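Local coordinates for secreted effector protein SopD (Salmonella typhimurium, PDB 5CPC), which acts as a secreted virulence effector that alters host cell physiology, working with SopB in membrane fission and macropinosome formation during invasion and contributing to replication in macrophages, at residues A[82-87]-A[117-122]; A[156-161]-A[255-260]; A[205-210]-A[292-297]; A[229-234]-A[272-277]. All coordinates share one frame; numbering follows the deposited sequence.

Contact 1 of 4, residues A[82-87]-A[117-122]; sequences YAFKRL and TVISQS
A helix packed against a small antiparallel sheet makes this contact: helix 76-90 presents F84 and L87, one turn apart, to I119 on strand 117-123, an outermost strand of the three-stranded sheet. Helix and strand stay well separated, F84 CA lying 9.4 Å from S120 CA, and the space between is bridged by long apolar side chains. The F84 ring is carried outward from the helix because its CG stands opposite the backbone N (chi1 -169°), and its CE1 reaches I119 CG2 at 4.4 Å. The methyl approaches the ring obliquely. I119 thus splits its two arms, CG2 going to the aromatic ring and the longer CG1 arm carrying CD1 to 4.3 Å from L87 CD2. A beta-branched residue suits this place, since one side chain can meet two helix residues one turn apart.

F84 is buried, for it also touches L112 and V114 of strand 109-114 and I101 of strand 99-103, so that one ring reaches all three strands. L87 packs in addition on F99. Polar links flank the apolar patch: K80, earlier on the same helix, gives hydrogen bonds from NZ to S120 OG and to Q121 O.

Across the two segments no hydrogen bond or charge pair forms, and the carbon pairs sit at the loose end of van der Waals distance. The hold is therefore hydrophobic and not strongly directional. F84 is buried while L87 and I119 are exposed, and directional bonds between helix and strand include those of K80 and that of D77 to S122.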
# COMPACT_ATOMS: atom_id res chain seq x y z
N TYR A 82 -3.50 -1.76 -12.85
CA TYR A 82 -3.29 -0.53 -13.63
C TYR A 82 -3.72 -0.71 -15.12
O TYR A 82 -4.34 0.18 -15.68
CB TYR A 82 -1.84 0.03 -13.52
CG TYR A 82 -1.62 1.26 -14.34
CD1 TYR A 82 -0.63 1.27 -15.34
CD2 TYR A 82 -2.42 2.40 -14.16
CE1 TYR A 82 -0.40 2.43 -16.13
CE2 TYR A 82 -2.21 3.60 -14.98
CZ TYR A 82 -1.19 3.58 -15.96
OH TYR A 82 -0.94 4.65 -16.77
N ALA A 83 -3.46 -1.86 -15.73
CA ALA A 83 -3.87 -2.07 -17.20
C ALA A 83 -5.40 -1.94 -17.38
O ALA A 83 -5.92 -1.28 -18.33
CB ALA A 83 -3.43 -3.42 -17.68
N PHE A 84 -6.13 -2.50 -16.41
CA PHE A 84 -7.60 -2.36 -16.42
C PHE A 84 -8.01 -0.88 -16.35
O PHE A 84 -8.99 -0.47 -17.00
CB PHE A 84 -8.22 -3.21 -15.31
CG PHE A 84 -9.75 -3.34 -15.41
CD1 PHE A 84 -10.34 -3.97 -16.47
CD2 PHE A 84 -10.56 -2.77 -14.41
CE1 PHE A 84 -11.73 -4.07 -16.57
CE2 PHE A 84 -11.98 -2.88 -14.49
CZ PHE A 84 -12.56 -3.52 -15.58
N LYS A 85 -7.27 -0.10 -15.58
CA LYS A 85 -7.48 1.33 -15.48
C LYS A 85 -7.22 1.92 -16.89
O LYS A 85 -8.04 2.74 -17.43
CB LYS A 85 -6.54 1.93 -14.40
CG LYS A 85 -7.03 3.18 -13.64
CD LYS A 85 -7.29 4.44 -14.49
CE LYS A 85 -8.83 4.76 -14.61
NZ LYS A 85 -9.33 5.38 -15.94
N ARG A 86 -6.16 1.44 -17.55
CA ARG A 86 -5.88 2.00 -18.88
C ARG A 86 -7.02 1.67 -19.81
O ARG A 86 -7.39 2.48 -20.67
CB ARG A 86 -4.52 1.59 -19.50
CG ARG A 86 -3.27 2.03 -18.68
CD ARG A 86 -1.93 1.87 -19.51
NE ARG A 86 -1.65 0.51 -20.00
CZ ARG A 86 -1.17 -0.50 -19.28
NH1 ARG A 86 -0.92 -0.34 -17.99
NH2 ARG A 86 -0.93 -1.68 -19.83
N LEU A 87 -7.54 0.46 -19.70
CA LEU A 87 -8.72 0.07 -20.53
C LEU A 87 -9.87 1.01 -20.28
O LEU A 87 -10.39 1.63 -21.19
CB LEU A 87 -9.18 -1.37 -20.24
CG LEU A 87 -10.11 -2.09 -21.23
CD1 LEU A 87 -9.66 -1.91 -22.74
CD2 LEU A 87 -10.19 -3.61 -20.89
N THR A 117 -19.45 -9.02 -17.77
CA THR A 117 -18.38 -9.89 -18.31
C THR A 117 -17.08 -9.83 -17.46
O THR A 117 -16.54 -8.73 -17.19
CB THR A 117 -18.04 -9.53 -19.78
OG1 THR A 117 -19.25 -9.36 -20.53
CG2 THR A 117 -17.19 -10.62 -20.43
N VAL A 118 -16.62 -10.99 -16.99
CA VAL A 118 -15.33 -11.11 -16.28
C VAL A 118 -14.31 -11.36 -17.35
O VAL A 118 -14.24 -12.44 -17.95
CB VAL A 118 -15.25 -12.23 -15.21
CG1 VAL A 118 -16.58 -12.36 -14.46
CG2 VAL A 118 -14.86 -13.56 -15.83
N ILE A 119 -13.55 -10.31 -17.59
CA ILE A 119 -12.63 -10.24 -18.69
C ILE A 119 -11.32 -10.94 -18.30
O ILE A 119 -10.63 -11.46 -19.15
CB ILE A 119 -12.56 -8.72 -19.11
CG1 ILE A 119 -13.02 -8.53 -20.56
CG2 ILE A 119 -11.32 -7.94 -18.62
CD1 ILE A 119 -12.72 -7.11 -21.14
N SER A 120 -11.00 -11.00 -17.00
CA SER A 120 -9.73 -11.56 -16.49
C SER A 120 -9.82 -11.61 -14.97
O SER A 120 -10.68 -10.93 -14.38
CB SER A 120 -8.54 -10.66 -16.91
OG SER A 120 -7.29 -11.29 -16.70
N GLN A 121 -8.94 -12.39 -14.34
CA GLN A 121 -8.89 -12.49 -12.88
C GLN A 121 -7.46 -12.51 -12.38
O GLN A 121 -6.55 -12.82 -13.16
CB GLN A 121 -9.52 -13.76 -12.42
CG GLN A 121 -10.74 -14.17 -13.23
CD GLN A 121 -11.51 -15.29 -12.57
OE1 GLN A 121 -12.44 -15.82 -13.15
NE2 GLN A 121 -11.12 -15.64 -11.35
N SER A 122 -7.26 -12.21 -11.10
CA SER A 122 -5.96 -12.46 -10.49
C SER A 122 -6.06 -12.93 -9.05
O SER A 122 -6.84 -12.35 -8.27
CB SER A 122 -5.09 -11.23 -10.64
OG SER A 122 -4.73 -11.09 -12.02

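Contact 2 of 4, residues A[156-161]-A[255-260]; sequences SKMTWH and HSYSPF
A largely buried apolar junction between helix 141-160 and the segment following helix 248-256 brings M158, from the last turns of the first helix, toward Y257 and P259. The backbones remain far apart, with M158 CA 9.6 Å from P259 CA, and a long, flexible thioether chain is well suited to span that distance. Its first part runs straight, chi2 being -177°, and the tip points toward P259.

M158 CE faces CB and CG of P259, though the modelled separations are too short to be trusted in detail. As modelled, the same methyl lies at the edge of the Y257 ring, near its plane, with M158 CE 4.3 Å from Y257 CE2 and 4.1 Å from Y257 OH, values that share the uncertainty of CE.

Residues from several helices and a loop meet here: V75, just before helix 76-90, touches both M158 and P259, L172 of helix 169-177 packs on M158, and L165 of helix 163-167 packs on P259. Proline fits such a spot because its compact ring offers carbon to a hydrophobic neighbour while restricting the backbone phi. It also covers part of the tyrosine, P259 N lying 3.8 Å above one face of the Y257 ring. Y257 OH is buried here without a hydrogen-bonding partner in the model, its surroundings including the M158 methyl.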
# COMPACT_ATOMS: atom_id res chain seq x y z
N SER A 156 1.61 1.10 -12.46
CA SER A 156 1.98 2.18 -13.33
C SER A 156 3.46 2.61 -13.28
O SER A 156 3.99 3.07 -14.29
CB SER A 156 1.09 3.34 -13.07
OG SER A 156 1.58 4.52 -13.65
N LYS A 157 4.15 2.43 -12.13
CA LYS A 157 5.56 2.82 -12.06
C LYS A 157 6.38 1.77 -12.73
O LYS A 157 7.35 2.10 -13.42
CB LYS A 157 6.05 3.02 -10.62
CG LYS A 157 5.31 4.12 -9.90
CD LYS A 157 5.58 5.48 -10.50
CE LYS A 157 4.91 6.51 -9.63
NZ LYS A 157 5.30 7.88 -9.97
N MET A 158 5.96 0.52 -12.58
CA MET A 158 6.72 -0.55 -13.11
C MET A 158 6.55 -0.66 -14.64
O MET A 158 7.39 -1.27 -15.29
CB MET A 158 6.31 -1.85 -12.46
CG MET A 158 6.87 -2.10 -11.06
SD MET A 158 6.28 -3.75 -10.58
CE MET A 158 7.66 -4.30 -9.67
N THR A 159 5.49 -0.03 -15.18
CA THR A 159 5.09 -0.13 -16.58
C THR A 159 5.73 1.00 -17.38
O THR A 159 6.33 0.78 -18.44
CB THR A 159 3.54 -0.08 -16.69
OG1 THR A 159 3.00 -1.31 -16.17
CG2 THR A 159 3.04 0.11 -18.13
N TRP A 160 5.56 2.22 -16.90
CA TRP A 160 6.10 3.35 -17.60
C TRP A 160 7.49 3.77 -17.10
O TRP A 160 8.14 4.59 -17.78
CB TRP A 160 5.13 4.54 -17.57
CG TRP A 160 3.80 4.22 -18.16
CD1 TRP A 160 2.56 4.51 -17.61
CD2 TRP A 160 3.54 3.51 -19.39
NE1 TRP A 160 1.57 4.04 -18.44
CE2 TRP A 160 2.12 3.41 -19.52
CE3 TRP A 160 4.36 2.96 -20.39
CZ2 TRP A 160 1.51 2.80 -20.63
CZ3 TRP A 160 3.76 2.33 -21.50
CH2 TRP A 160 2.34 2.25 -21.61
N HIS A 161 7.96 3.23 -15.95
CA HIS A 161 9.27 3.66 -15.42
C HIS A 161 10.07 2.53 -14.88
O HIS A 161 10.39 2.55 -13.69
CB HIS A 161 9.13 4.69 -14.31
CG HIS A 161 8.43 5.90 -14.77
ND1 HIS A 161 9.05 6.84 -15.57
CD2 HIS A 161 7.13 6.28 -14.66
CE1 HIS A 161 8.17 7.78 -15.89
NE2 HIS A 161 7.01 7.47 -15.34
N HIS A 255 5.55 -1.39 2.10
CA HIS A 255 6.92 -1.32 2.67
C HIS A 255 7.76 -2.55 2.56
O HIS A 255 8.96 -2.48 2.75
CB HIS A 255 6.89 -0.88 4.17
CG HIS A 255 6.13 0.38 4.42
ND1 HIS A 255 6.63 1.63 4.09
CD2 HIS A 255 4.92 0.61 4.98
CE1 HIS A 255 5.74 2.56 4.41
NE2 HIS A 255 4.69 1.96 4.95
N SER A 256 7.14 -3.69 2.29
CA SER A 256 7.90 -4.95 2.20
C SER A 256 7.89 -5.70 0.84
O SER A 256 8.73 -6.58 0.59
CB SER A 256 7.50 -5.86 3.34
OG SER A 256 7.85 -5.18 4.52
N TYR A 257 6.97 -5.33 -0.03
CA TYR A 257 6.76 -6.04 -1.29
C TYR A 257 8.02 -6.07 -2.14
O TYR A 257 8.59 -5.03 -2.39
CB TYR A 257 5.64 -5.32 -2.06
CG TYR A 257 5.49 -5.68 -3.52
CD1 TYR A 257 4.89 -6.90 -3.92
CD2 TYR A 257 5.91 -4.80 -4.52
CE1 TYR A 257 4.74 -7.22 -5.25
CE2 TYR A 257 5.79 -5.13 -5.87
CZ TYR A 257 5.20 -6.34 -6.22
OH TYR A 257 5.03 -6.62 -7.53
N SER A 258 8.45 -7.26 -2.57
CA SER A 258 9.41 -7.39 -3.69
C SER A 258 8.77 -8.11 -4.89
O SER A 258 8.24 -9.23 -4.74
CB SER A 258 10.65 -8.16 -3.27
OG SER A 258 11.14 -8.95 -4.36
N PRO A 259 8.86 -7.49 -6.09
CA PRO A 259 8.30 -8.05 -7.31
C PRO A 259 9.11 -9.20 -7.85
O PRO A 259 8.62 -9.96 -8.71
CB PRO A 259 8.37 -6.88 -8.29
CG PRO A 259 9.60 -6.15 -7.86
CD PRO A 259 9.47 -6.18 -6.35
N PHE A 260 10.35 -9.33 -7.36
CA PHE A 260 11.29 -10.35 -7.82
C PHE A 260 10.80 -11.72 -7.48
O PHE A 260 10.50 -12.02 -6.33
CB PHE A 260 12.72 -10.15 -7.24
CG PHE A 260 13.36 -8.89 -7.70
CD1 PHE A 260 13.74 -7.93 -6.79
CD2 PHE A 260 13.52 -8.64 -9.05
CE1 PHE A 260 14.30 -6.75 -7.22
CE2 PHE A 260 14.07 -7.47 -9.49
CZ PHE A 260 14.47 -6.52 -8.57

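Contact 3 of 4, residues A[205-210]-A[292-297]; sequences DSLTAD and LEKLYL
Leucine against leucine, with a lysine's aliphatic chain alongside, this is a loop-to-helix packing contact toward one end of the molecule, where the segment leading into helix 209-215 lies on helix 285-298. The nearest CA atoms, S206 CA and L295 CA, are 8.0 Å apart. L207 and L295 cross at about a right angle and meet through their forked ends: L207 CD2 is 3.8 Å from L295 CD2, and L207 CD1 also lies near both methyls of L295. Each leucine has CG opposite its own carbonyl carbon (chi1 -64° for L207, -67° for L295), a relaxed setting that brings the branched ends together. Both are buried, and L215 of helix 209-215 touches each of them, while F223 packs on L207 and F229 on L295.

Toward the surface the contact becomes mixed. K294 lays its methylenes beside the loop, CD passing 4.0 Å from S206 OG and 4.3 Å from L207 CD2, and the chain then bends so that NZ forms a salt bridge with E211. Lysine serves well here, being apolar along its stem and charged at its end.

The loop itself is held by its aspartate: D205 OD1 accepts a 2.8 Å hydrogen bond from L207 N, nearly straight at 164°, while D205 OD2 pairs with K212. T208 follows as the N-cap of helix 209-215, its OG1 taking the N-H of E211. An Asx turn at D205 thus runs directly into a threonine-capped helix start, with L207 between them as the apolar residue set against the neighbouring helix.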
# COMPACT_ATOMS: atom_id res chain seq x y z
N ASP A 205 7.26 10.55 27.92
CA ASP A 205 6.98 9.20 28.32
C ASP A 205 6.18 9.13 29.63
O ASP A 205 6.73 9.27 30.67
CB ASP A 205 8.30 8.45 28.41
CG ASP A 205 8.12 6.97 28.80
OD1 ASP A 205 6.96 6.45 28.99
OD2 ASP A 205 9.18 6.35 28.90
N SER A 206 4.89 8.85 29.56
CA SER A 206 4.12 8.63 30.73
C SER A 206 3.74 7.14 30.92
O SER A 206 2.78 6.87 31.60
CB SER A 206 2.82 9.43 30.59
OG SER A 206 2.07 8.87 29.54
N LEU A 207 4.44 6.20 30.26
CA LEU A 207 4.01 4.79 30.22
C LEU A 207 4.75 4.04 31.32
O LEU A 207 5.91 4.30 31.57
CB LEU A 207 4.40 4.12 28.89
CG LEU A 207 3.71 4.72 27.64
CD1 LEU A 207 4.00 3.86 26.41
CD2 LEU A 207 2.11 4.78 27.93
N THR A 208 4.07 3.14 31.98
CA THR A 208 4.68 2.33 33.01
C THR A 208 5.38 1.17 32.28
O THR A 208 5.13 0.96 31.09
CB THR A 208 3.63 1.74 33.93
OG1 THR A 208 2.87 0.85 33.14
CG2 THR A 208 2.65 2.83 34.57
N ALA A 209 6.22 0.43 32.99
CA ALA A 209 6.92 -0.69 32.36
C ALA A 209 5.87 -1.73 31.83
O ALA A 209 6.06 -2.25 30.73
CB ALA A 209 7.91 -1.37 33.36
N ASP A 210 4.77 -1.97 32.58
CA ASP A 210 3.68 -2.90 32.10
C ASP A 210 3.05 -2.44 30.73
O ASP A 210 2.84 -3.26 29.82
CB ASP A 210 2.58 -3.11 33.19
CG ASP A 210 3.13 -3.93 34.42
OD1 ASP A 210 4.12 -4.69 34.28
OD2 ASP A 210 2.60 -3.79 35.53
N LEU A 292 -3.06 3.51 23.97
CA LEU A 292 -3.06 4.40 22.80
C LEU A 292 -3.81 5.66 23.10
O LEU A 292 -3.34 6.77 22.81
CB LEU A 292 -3.70 3.65 21.57
CG LEU A 292 -2.86 2.44 21.11
CD1 LEU A 292 -3.51 1.73 19.94
CD2 LEU A 292 -1.39 2.79 20.76
N GLU A 293 -4.98 5.51 23.72
CA GLU A 293 -5.79 6.72 23.98
C GLU A 293 -5.02 7.68 24.86
O GLU A 293 -5.06 8.92 24.64
CB GLU A 293 -7.14 6.40 24.66
CG GLU A 293 -7.96 7.67 24.90
CD GLU A 293 -9.09 7.49 25.87
OE1 GLU A 293 -10.13 8.10 25.63
OE2 GLU A 293 -8.96 6.78 26.90
N LYS A 294 -4.28 7.11 25.84
CA LYS A 294 -3.51 7.92 26.79
C LYS A 294 -2.42 8.63 26.02
O LYS A 294 -2.23 9.82 26.20
CB LYS A 294 -2.93 7.05 27.92
CG LYS A 294 -1.77 7.66 28.79
CD LYS A 294 -1.17 6.61 29.92
CE LYS A 294 -2.21 6.07 30.92
NZ LYS A 294 -2.80 4.67 30.60
N LEU A 295 -1.71 7.92 25.17
CA LEU A 295 -0.65 8.50 24.35
C LEU A 295 -1.20 9.59 23.38
O LEU A 295 -0.63 10.68 23.21
CB LEU A 295 0.03 7.39 23.57
CG LEU A 295 0.83 6.37 24.39
CD1 LEU A 295 1.36 5.23 23.50
CD2 LEU A 295 1.97 7.16 25.02
N TYR A 296 -2.35 9.30 22.77
CA TYR A 296 -2.91 10.21 21.75
C TYR A 296 -3.28 11.50 22.44
O TYR A 296 -2.94 12.57 21.95
CB TYR A 296 -4.11 9.52 21.15
CG TYR A 296 -5.05 10.32 20.24
CD1 TYR A 296 -4.81 10.37 18.89
CD2 TYR A 296 -6.23 10.88 20.73
CE1 TYR A 296 -5.70 11.04 18.01
CE2 TYR A 296 -7.15 11.55 19.85
CZ TYR A 296 -6.84 11.63 18.50
OH TYR A 296 -7.68 12.26 17.63
N LEU A 297 -3.91 11.41 23.64
CA LEU A 297 -4.39 12.58 24.39
C LEU A 297 -3.23 13.41 24.91
O LEU A 297 -3.39 14.61 25.13
CB LEU A 297 -5.29 12.17 25.56
CG LEU A 297 -6.70 11.73 25.14
CD1 LEU A 297 -7.58 11.47 26.37
CD2 LEU A 297 -7.40 12.71 24.17

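Contact 4 of 4, residues A[229-234]-A[272-277]; sequences FCKIGY and KKLNQD
K231 leaves its backbone with CG opposite the carbonyl carbon (chi1 -67°), runs straight through chi2, then bends at chi3 (-92°), which swings its ammonium toward helix 264-283. There K231 NZ makes a salt bridge with D277, 3.1 Å from D277 OD2 and approached from above the carboxylate plane, 44° out of it. The two side chains cross at about a right angle.

One helical turn earlier, L274 lies against the lysine stem: its CD2 is 4.1 Å from K231 CD and 3.8 Å from K231 NZ. A leucine suits this position because it meets the methylenes of K231 on one side and Y252 and P248 of helix 248-256 elsewhere. A water completes the junction, accepting from K231 NZ at 3.1 Å and donating to L274 O at 2.6 Å.

K231 sits in the type I turn F229-I232 that leads into strand 232-237, so the contact ties the start of a two-stranded antiparallel sheet to a long helix. D277 is buried, and a second, weak hydrogen bond reaches its OD2 from A220 N. The nearby lysine charge would be expected to favour the ionised carboxylate, and the ammonium is held to the helix twice, directly by D277 and through the water by L274 O.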
# COMPACT_ATOMS: atom_id res chain seq x y z
N PHE A 229 4.28 3.44 16.57
CA PHE A 229 2.94 3.79 16.14
C PHE A 229 2.74 3.89 14.61
O PHE A 229 1.64 4.26 14.17
CB PHE A 229 2.57 5.09 16.86
CG PHE A 229 2.82 5.01 18.34
CD1 PHE A 229 2.12 4.06 19.12
CD2 PHE A 229 3.86 5.69 18.91
CE1 PHE A 229 2.42 3.88 20.43
CE2 PHE A 229 4.14 5.57 20.23
CZ PHE A 229 3.41 4.66 21.03
N CYS A 230 3.77 3.56 13.82
CA CYS A 230 3.71 3.66 12.33
C CYS A 230 2.58 2.88 11.70
O CYS A 230 2.11 3.24 10.65
CB CYS A 230 5.05 3.35 11.64
SG CYS A 230 5.60 1.59 11.89
N LYS A 231 2.08 1.85 12.35
CA LYS A 231 0.93 1.14 11.79
C LYS A 231 -0.42 1.49 12.37
O LYS A 231 -1.37 0.91 11.96
CB LYS A 231 1.16 -0.37 11.90
CG LYS A 231 2.34 -0.80 10.98
CD LYS A 231 2.50 -2.32 10.99
CE LYS A 231 3.51 -2.76 12.08
NZ LYS A 231 3.48 -4.24 12.36
N ILE A 232 -0.52 2.45 13.29
CA ILE A 232 -1.81 2.71 13.93
C ILE A 232 -2.56 3.88 13.28
O ILE A 232 -2.01 4.97 13.10
CB ILE A 232 -1.63 2.99 15.49
CG1 ILE A 232 -1.39 1.66 16.18
CG2 ILE A 232 -2.90 3.43 16.16
CD1 ILE A 232 -0.03 1.39 16.20
N GLY A 233 -3.84 3.67 13.02
CA GLY A 233 -4.73 4.73 12.66
C GLY A 233 -5.70 5.13 13.76
O GLY A 233 -5.84 4.43 14.75
N TYR A 234 -6.37 6.27 13.57
CA TYR A 234 -7.29 6.81 14.53
C TYR A 234 -8.23 7.83 13.89
O TYR A 234 -7.81 8.59 13.01
CB TYR A 234 -6.52 7.56 15.69
CG TYR A 234 -5.15 8.15 15.33
CD1 TYR A 234 -5.04 9.45 14.82
CD2 TYR A 234 -3.98 7.45 15.57
CE1 TYR A 234 -3.80 10.00 14.54
CE2 TYR A 234 -2.72 7.99 15.30
CZ TYR A 234 -2.65 9.26 14.81
OH TYR A 234 -1.44 9.85 14.53
N LYS A 272 3.73 -12.87 7.33
CA LYS A 272 3.33 -13.63 8.50
C LYS A 272 3.58 -12.78 9.75
O LYS A 272 2.76 -12.77 10.66
CB LYS A 272 4.10 -14.97 8.60
CG LYS A 272 3.62 -15.87 9.81
CD LYS A 272 4.31 -17.32 9.91
CE LYS A 272 3.23 -18.46 9.83
NZ LYS A 272 3.52 -19.77 10.54
N LYS A 273 4.73 -12.08 9.77
CA LYS A 273 5.10 -11.14 10.80
C LYS A 273 4.04 -10.06 10.94
O LYS A 273 3.53 -9.84 12.04
CB LYS A 273 6.49 -10.54 10.54
CG LYS A 273 7.49 -10.90 11.61
CD LYS A 273 8.87 -11.22 11.04
CE LYS A 273 9.70 -11.98 12.07
NZ LYS A 273 10.97 -12.52 11.50
N LEU A 274 3.69 -9.38 9.86
CA LEU A 274 2.66 -8.36 9.95
C LEU A 274 1.30 -8.94 10.36
O LEU A 274 0.57 -8.32 11.20
CB LEU A 274 2.55 -7.59 8.65
CG LEU A 274 3.83 -6.91 8.17
CD1 LEU A 274 3.62 -6.79 6.69
CD2 LEU A 274 4.02 -5.50 8.84
N ASN A 275 0.99 -10.14 9.82
CA ASN A 275 -0.12 -10.93 10.36
C ASN A 275 -0.15 -11.11 11.86
O ASN A 275 -1.21 -10.89 12.48
CB ASN A 275 -0.29 -12.27 9.65
CG ASN A 275 -0.83 -12.09 8.25
OD1 ASN A 275 -1.44 -11.07 7.95
ND2 ASN A 275 -0.59 -13.06 7.39
N GLN A 276 1.00 -11.47 12.42
CA GLN A 276 1.11 -11.82 13.82
C GLN A 276 0.82 -10.59 14.70
O GLN A 276 -0.01 -10.63 15.61
CB GLN A 276 2.50 -12.40 14.10
CG GLN A 276 2.78 -12.68 15.59
CD GLN A 276 1.95 -13.85 16.16
OE1 GLN A 276 1.55 -14.77 15.43
NE2 GLN A 276 1.71 -13.81 17.48
N ASP A 277 1.48 -9.47 14.39
CA ASP A 277 1.23 -8.22 15.08
C ASP A 277 -0.22 -7.80 15.00
O ASP A 277 -0.85 -7.35 15.99
CB ASP A 277 2.03 -7.16 14.42
CG ASP A 277 3.50 -7.18 14.80
OD1 ASP A 277 4.10 -8.26 15.01
OD2 ASP A 277 4.08 -6.05 14.85
O HOH W 1 0.95 -5.80 11.46

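How the contacts relate
Contacts 1 and 2 lie in one part of the elongated chain and contacts 3 and 4 in another, with contacts 1 and 3 on opposite sides of its centre and their own centres 46 Å apart. Each pair touches. Helix 76-90 meets helix 141-160 through Y82 OH and W160 NE1, a probable hydrogen bond, while Y234 of contact 4 meets Y296 of helix 285-298 in contact 3, ring edge to ring face. Along the chain contact 1 closes first. Contact 2 then alternates with contacts 3 and 4, since its second segment falls between theirs. Residues 255-260 bring a segment from late in the chain next to helix 141-160, and helix 264-283 continues from there into contact 4.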